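Long-range contact in 2-oxo-1,2-dihydroquinoline 8-monooxygenase, oxygenase component (PDB 1Z02), which probably hydroxylates 2-oxoquinoline at carbon 8, as the Rieske-type oxygenase component carrying a [2Fe-2S] cluster and a mononuclear iron: residues G75-L85 with T134-E143. Residues are numbered along the deposited sequence; the frame is centred on the assembly and turned at random.
With FES (Fe2/s2 (inorganic) cluster), chain H.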
ATOM      1  N   GLY A  75      38.741 -10.602   9.346  1.00 16.45           N
ATOM      2  CA  GLY A  75      38.605 -11.401   8.145  1.00 15.71           C
ATOM      3  C   GLY A  75      37.462 -12.392   8.148  1.00 16.23           C
ATOM      4  O   GLY A  75      37.049 -12.855   7.085  1.00 16.62           O
ATOM      5  N   LYS A  76      36.938 -12.719   9.325  1.00 16.84           N
ATOM      6  CA  LYS A  76      35.842 -13.677   9.403  1.00 18.54           C
ATOM      7  C   LYS A  76      34.462 -13.016   9.517  1.00 18.17           C
ATOM      8  O   LYS A  76      34.278 -12.056  10.264  1.00 19.19           O
ATOM      9  CB  LYS A  76      36.065 -14.626  10.582  1.00 20.73           C
ATOM     10  CG  LYS A  76      35.098 -15.789  10.613  1.00 25.30           C
ATOM     11  CD  LYS A  76      35.371 -16.715  11.785  1.00 29.07           C
ATOM     12  CE  LYS A  76      34.369 -17.871  11.819  1.00 32.46           C
ATOM     13  NZ  LYS A  76      34.574 -18.760  13.000  1.00 33.46           N
ATOM     14  N   VAL A  77      33.497 -13.548   8.770  1.00 17.15           N
ATOM     15  CA  VAL A  77      32.129 -13.023   8.777  1.00 15.38           C
ATOM     16  C   VAL A  77      31.210 -13.811   9.706  1.00 13.85           C
ATOM     17  O   VAL A  77      31.214 -15.044   9.704  1.00 12.30           O
ATOM     18  CB  VAL A  77      31.503 -13.062   7.360  1.00 16.13           C
ATOM     19  CG1 VAL A  77      30.087 -12.522   7.394  1.00 14.22           C
ATOM     20  CG2 VAL A  77      32.339 -12.250   6.404  1.00 16.18           C
ATOM     21  N   PHE A  78      30.414 -13.090  10.490  1.00 14.08           N
ATOM     22  CA  PHE A  78      29.467 -13.712  11.412  1.00 13.49           C
ATOM     23  C   PHE A  78      28.060 -13.260  11.063  1.00 12.45           C
ATOM     24  O   PHE A  78      27.865 -12.154  10.561  1.00 11.66           O
ATOM     25  CB  PHE A  78      29.778 -13.327  12.865  1.00 14.68           C
ATOM     26  CG  PHE A  78      31.108 -13.826  13.349  1.00 16.26           C
ATOM     27  CD1 PHE A  78      32.278 -13.138  13.044  1.00 17.93           C
ATOM     28  CD2 PHE A  78      31.196 -15.011  14.071  1.00 18.14           C
ATOM     29  CE1 PHE A  78      33.517 -13.625  13.450  1.00 18.78           C
ATOM     30  CE2 PHE A  78      32.432 -15.510  14.480  1.00 18.58           C
ATOM     31  CZ  PHE A  78      33.594 -14.814  14.167  1.00 17.99           C
ATOM     32  N   ALA A  79      27.078 -14.111  11.329  1.00 12.24           N
ATOM     33  CA  ALA A  79      25.690 -13.763  11.040  1.00 11.52           C
ATOM     34  C   ALA A  79      24.812 -14.075  12.251  1.00 11.23           C
ATOM     35  O   ALA A  79      24.944 -15.141  12.849  1.00 11.00           O
ATOM     36  CB  ALA A  79      25.208 -14.535   9.821  1.00  9.89           C
ATOM     37  N   LEU A  80      23.936 -13.131  12.606  1.00 10.60           N
ATOM     38  CA  LEU A  80      23.004 -13.263  13.727  1.00  9.79           C
ATOM     39  C   LEU A  80      21.645 -12.750  13.254  1.00  9.85           C
ATOM     40  O   LEU A  80      21.533 -12.175  12.163  1.00 10.23           O
ATOM     41  CB  LEU A  80      23.453 -12.422  14.932  1.00 12.27           C
ATOM     42  CG  LEU A  80      24.724 -12.772  15.705  1.00 14.54           C
ATOM     43  CD1 LEU A  80      25.938 -12.523  14.836  1.00 18.82           C
ATOM     44  CD2 LEU A  80      24.802 -11.914  16.972  1.00 15.08           C
ATOM     45  N   LYS A  81      20.613 -12.961  14.064  1.00  7.93           N
ATOM     46  CA  LYS A  81      19.293 -12.483  13.689  1.00  9.50           C
ATOM     47  C   LYS A  81      19.268 -10.982  13.919  1.00  8.05           C
ATOM     48  O   LYS A  81      19.624 -10.508  14.996  1.00  8.14           O
ATOM     49  CB  LYS A  81      18.202 -13.144  14.523  1.00 10.52           C
ATOM     50  CG  LYS A  81      16.809 -12.735  14.081  1.00  9.48           C
ATOM     51  CD  LYS A  81      15.744 -13.336  14.992  1.00 10.55           C
ATOM     52  CE  LYS A  81      15.637 -14.850  14.831  1.00  9.64           C
ATOM     53  NZ  LYS A  81      14.533 -15.402  15.673  1.00  7.95           N
ATOM     54  N   ASP A  82      18.849 -10.241  12.898  1.00  9.39           N
ATOM     55  CA  ASP A  82      18.800  -8.782  12.962  1.00  8.79           C
ATOM     56  C   ASP A  82      17.570  -8.325  13.747  1.00  9.05           C
ATOM     57  O   ASP A  82      16.673  -7.666  13.198  1.00  8.62           O
ATOM     58  CB  ASP A  82      18.765  -8.212  11.540  1.00  7.56           C
ATOM     59  CG  ASP A  82      19.159  -6.744  11.483  1.00  7.67           C
ATOM     60  OD1 ASP A  82      18.980  -6.141  10.407  1.00  7.49           O
ATOM     61  OD2 ASP A  82      19.649  -6.209  12.508  1.00  6.31           O
ATOM     62  N   GLN A  83      17.541  -8.666  15.032  1.00  6.93           N
ATOM     63  CA  GLN A  83      16.415  -8.316  15.905  1.00  5.72           C
ATOM     64  C   GLN A  83      16.830  -8.341  17.371  1.00  6.31           C
ATOM     65  O   GLN A  83      17.125  -9.394  17.925  1.00  6.30           O
ATOM     66  CB  GLN A  83      15.255  -9.298  15.711  1.00  5.59           C
ATOM     67  CG  GLN A  83      14.044  -9.001  16.602  1.00  8.99           C
ATOM     68  CD  GLN A  83      13.060 -10.159  16.654  1.00 11.91           C
ATOM     69  OE1 GLN A  83      13.366 -11.232  17.192  1.00 14.91           O
ATOM     70  NE2 GLN A  83      11.874  -9.953  16.089  1.00 10.13           N
ATOM     71  N   CYS A  84      16.856  -7.174  17.998  1.00  5.71           N
ATOM     72  CA  CYS A  84      17.231  -7.079  19.400  1.00  6.90           C
ATOM     73  C   CYS A  84      16.122  -7.701  20.238  1.00  8.72           C
ATOM     74  O   CYS A  84      14.943  -7.452  19.972  1.00  9.77           O
ATOM     75  CB  CYS A  84      17.418  -5.617  19.794  1.00  7.12           C
ATOM     76  SG  CYS A  84      17.954  -5.424  21.513  1.00 10.96           S
ATOM     77  N   LEU A  85      16.514  -8.500  21.239  1.00  9.83           N
ATOM     78  CA  LEU A  85      15.589  -9.191  22.150  1.00 11.91           C
ATOM     79  C   LEU A  85      14.843  -8.235  23.036  1.00 11.35           C
ATOM     80  O   LEU A  85      13.775  -8.565  23.546  1.00 11.99           O
ATOM     81  CB  LEU A  85      16.318 -10.095  23.136  1.00 15.76           C
ATOM     82  CG  LEU A  85      17.512 -10.926  22.770  1.00 19.03           C
ATOM     83  CD1 LEU A  85      18.033 -11.707  23.966  1.00 19.11           C
ATOM     84  CD2 LEU A  85      17.085 -11.804  21.676  1.00 19.53           C
ATOM     85  N   THR A 134      19.807 -15.647  27.891  1.00 11.89           N
ATOM     86  CA  THR A 134      19.271 -15.794  26.546  1.00 12.32           C
ATOM     87  C   THR A 134      20.199 -15.139  25.513  1.00 11.63           C
ATOM     88  O   THR A 134      21.295 -14.676  25.839  1.00 11.30           O
ATOM     89  CB  THR A 134      17.839 -15.176  26.450  1.00 13.37           C
ATOM     90  OG1 THR A 134      17.295 -15.408  25.146  1.00 14.98           O
ATOM     91  CG2 THR A 134      17.875 -13.678  26.731  1.00 14.79           C
ATOM     92  N   GLY A 135      19.757 -15.117  24.264  1.00 11.43           N
ATOM     93  CA  GLY A 135      20.549 -14.517  23.206  1.00 10.31           C
ATOM     94  C   GLY A 135      19.791 -14.586  21.895  1.00 10.83           C
ATOM     95  O   GLY A 135      18.637 -15.029  21.857  1.00 10.54           O
ATOM     96  N   VAL A 136      20.423 -14.138  20.815  1.00  9.71           N
ATOM     97  CA  VAL A 136      19.786 -14.174  19.501  1.00 10.63           C
ATOM     98  C   VAL A 136      20.300 -15.353  18.691  1.00 12.43           C
ATOM     99  O   VAL A 136      21.371 -15.896  18.970  1.00 12.48           O
ATOM    100  CB  VAL A 136      20.037 -12.880  18.698  1.00 10.29           C
ATOM    101  CG1 VAL A 136      19.352 -11.705  19.377  1.00 10.82           C
ATOM    102  CG2 VAL A 136      21.528 -12.619  18.574  1.00  6.69           C
ATOM    103  N   THR A 137      19.525 -15.751  17.690  1.00 12.58           N
ATOM    104  CA  THR A 137      19.895 -16.876  16.845  1.00 12.88           C
ATOM    105  C   THR A 137      21.172 -16.605  16.042  1.00 13.40           C
ATOM    106  O   THR A 137      21.424 -15.471  15.616  1.00 11.47           O
ATOM    107  CB  THR A 137      18.758 -17.204  15.842  1.00 12.91           C
ATOM    108  OG1 THR A 137      17.522 -17.359  16.554  1.00 13.23           O
ATOM    109  CG2 THR A 137      19.060 -18.507  15.086  1.00 15.58           C
ATOM    110  N   THR A 138      21.978 -17.644  15.847  1.00 12.50           N
ATOM    111  CA  THR A 138      23.194 -17.523  15.051  1.00 13.43           C
ATOM    112  C   THR A 138      22.966 -18.269  13.747  1.00 12.56           C
ATOM    113  O   THR A 138      22.245 -19.262  13.714  1.00 13.78           O
ATOM    114  CB  THR A 138      24.433 -18.170  15.734  1.00 13.08           C
ATOM    115  OG1 THR A 138      24.221 -19.578  15.872  1.00 15.14           O
ATOM    116  CG2 THR A 138      24.690 -17.554  17.098  1.00 12.46           C
ATOM    117  N   TYR A 139      23.580 -17.796  12.671  1.00 12.78           N
ATOM    118  CA  TYR A 139      23.445 -18.457  11.380  1.00 12.54           C
ATOM    119  C   TYR A 139      24.823 -18.811  10.835  1.00 13.40           C
ATOM    120  O   TYR A 139      25.672 -17.939  10.638  1.00 12.95           O
ATOM    121  CB  TYR A 139      22.692 -17.557  10.399  1.00 13.13           C
ATOM    122  CG  TYR A 139      21.328 -17.171  10.913  1.00 12.78           C
ATOM    123  CD1 TYR A 139      21.127 -15.963  11.570  1.00 13.18           C
ATOM    124  CD2 TYR A 139      20.258 -18.058  10.824  1.00 11.15           C
ATOM    125  CE1 TYR A 139      19.894 -15.652  12.131  1.00 12.39           C
ATOM    126  CE2 TYR A 139      19.024 -17.757  11.385  1.00  9.41           C
ATOM    127  CZ  TYR A 139      18.853 -16.552  12.036  1.00 11.06           C
ATOM    128  OH  TYR A 139      17.632 -16.254  12.595  1.00 10.42           O
ATOM    129  N   PRO A 140      25.067 -20.107  10.591  1.00 13.44           N
ATOM    130  CA  PRO A 140      26.364 -20.546  10.072  1.00 12.90           C
ATOM    131  C   PRO A 140      26.726 -19.834   8.780  1.00 13.74           C
ATOM    132  O   PRO A 140      25.884 -19.689   7.899  1.00 13.56           O
ATOM    133  CB  PRO A 140      26.164 -22.044   9.853  1.00 13.00           C
ATOM    134  CG  PRO A 140      25.172 -22.416  10.892  1.00 12.05           C
ATOM    135  CD  PRO A 140      24.183 -21.261  10.840  1.00 11.59           C
ATOM    136  N   VAL A 141      27.976 -19.401   8.673  1.00 13.13           N
ATOM    137  CA  VAL A 141      28.441 -18.718   7.481  1.00 14.28           C
ATOM    138  C   VAL A 141      29.553 -19.490   6.804  1.00 15.55           C
ATOM    139  O   VAL A 141      30.431 -20.050   7.461  1.00 16.19           O
ATOM    140  CB  VAL A 141      28.993 -17.315   7.814  1.00 14.15           C
ATOM    141  CG1 VAL A 141      29.588 -16.671   6.570  1.00 12.10           C
ATOM    142  CG2 VAL A 141      27.882 -16.439   8.381  1.00 14.21           C
ATOM    143  N   HIS A 142      29.507 -19.507   5.480  1.00 14.73           N
ATOM    144  CA  HIS A 142      30.530 -20.161   4.691  1.00 14.02           C
ATOM    145  C   HIS A 142      30.865 -19.248   3.514  1.00 12.14           C
ATOM    146  O   HIS A 142      30.122 -19.180   2.533  1.00 11.87           O
ATOM    147  CB  HIS A 142      30.048 -21.520   4.194  1.00 14.14           C
ATOM    148  CG  HIS A 142      31.106 -22.299   3.479  1.00 16.62           C
ATOM    149  ND1 HIS A 142      31.109 -23.668   3.409  1.00 14.52           N
ATOM    150  CD2 HIS A 142      32.197 -21.901   2.794  1.00 16.62           C
ATOM    151  CE1 HIS A 142      32.154 -24.080   2.716  1.00 16.84           C
ATOM    152  NE2 HIS A 142      32.831 -23.023   2.329  1.00 14.47           N
ATOM    153  N   GLU A 143      31.984 -18.544   3.629  1.00 12.68           N
ATOM    154  CA  GLU A 143      32.439 -17.627   2.589  1.00 13.35           C
ATOM    155  C   GLU A 143      33.479 -18.321   1.709  1.00 14.03           C
ATOM    156  O   GLU A 143      34.404 -18.960   2.217  1.00 14.12           O
ATOM    157  CB  GLU A 143      33.052 -16.380   3.231  1.00 13.97           C
ATOM    158  CG  GLU A 143      33.472 -15.299   2.236  1.00 13.88           C
ATOM    159  CD  GLU A 143      34.008 -14.072   2.921  1.00 12.78           C
ATOM    160  OE1 GLU A 143      34.147 -13.025   2.261  1.00 14.01           O
ATOM    161  OE2 GLU A 143      34.295 -14.154   4.127  1.00 16.60           O
TER
HETATM  162 FE1  FES H 500      16.699  -1.799  23.769  1.00 12.86          FE
HETATM  163 FE2  FES H 500      17.780  -2.996  21.680  1.00 10.32          FE
HETATM  164  S1  FES H 500      18.725  -2.568  23.577  1.00 12.58           S
HETATM  165  S2  FES H 500      15.741  -2.162  21.757  1.00 15.27           S
HETATM  166  O   HOH W   1      34.162 -15.323   6.533  1.00 17.86           O
HETATM  167  O   HOH W   2      27.971 -16.827  11.855  1.00 15.76           O
HETATM  168  O   HOH W   3      16.676 -14.533  18.045  1.00  9.23           O
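Leu80 and Thr138 form a single antiparallel beta bridge in the Rieske domain, where the edge strand 76-81 meets the chain leading into strand 141-144, the edge of a second antiparallel sheet. Two backbone bonds flank the bridge: Tyr139 N to Ala79 O (3.0 Å, nearly straight at 169°) and Lys81 N to Thr137 O, more bent at 138°. Beyond them the two chains diverge, and water 2 spans Ala79 N and Tyr139 O. Ala79 CB sits in a notch formed by Tyr139 CB, Tyr139 O and Val141 CG2, 3.6 Å from the last. Farther on, the side chains of Val77 and Glu143 cross at about a right angle, and water 1 joins Val77 N to Glu143 OE2; Thr50 and Arg72 hold OE1.

Tyr139 lays its ring edge against the Leu80-Lys81 peptide, with CE1 3.6 Å from Leu80 C. Lys81 runs past the phenol, its bend at chi3 (-69°) bringing CE to 3.3 Å from Tyr139 OH; its NZ forms a salt bridge with Asp155, which is also hydrogen-bonded to Thr137 OG1.

Toward the cluster, one of whose irons, FE2, Cys84 SG ligates, the two methyls of Val136 diverge: CG1 faces Leu85, while CG2 abuts Leu80 CD2 at 3.7 Å.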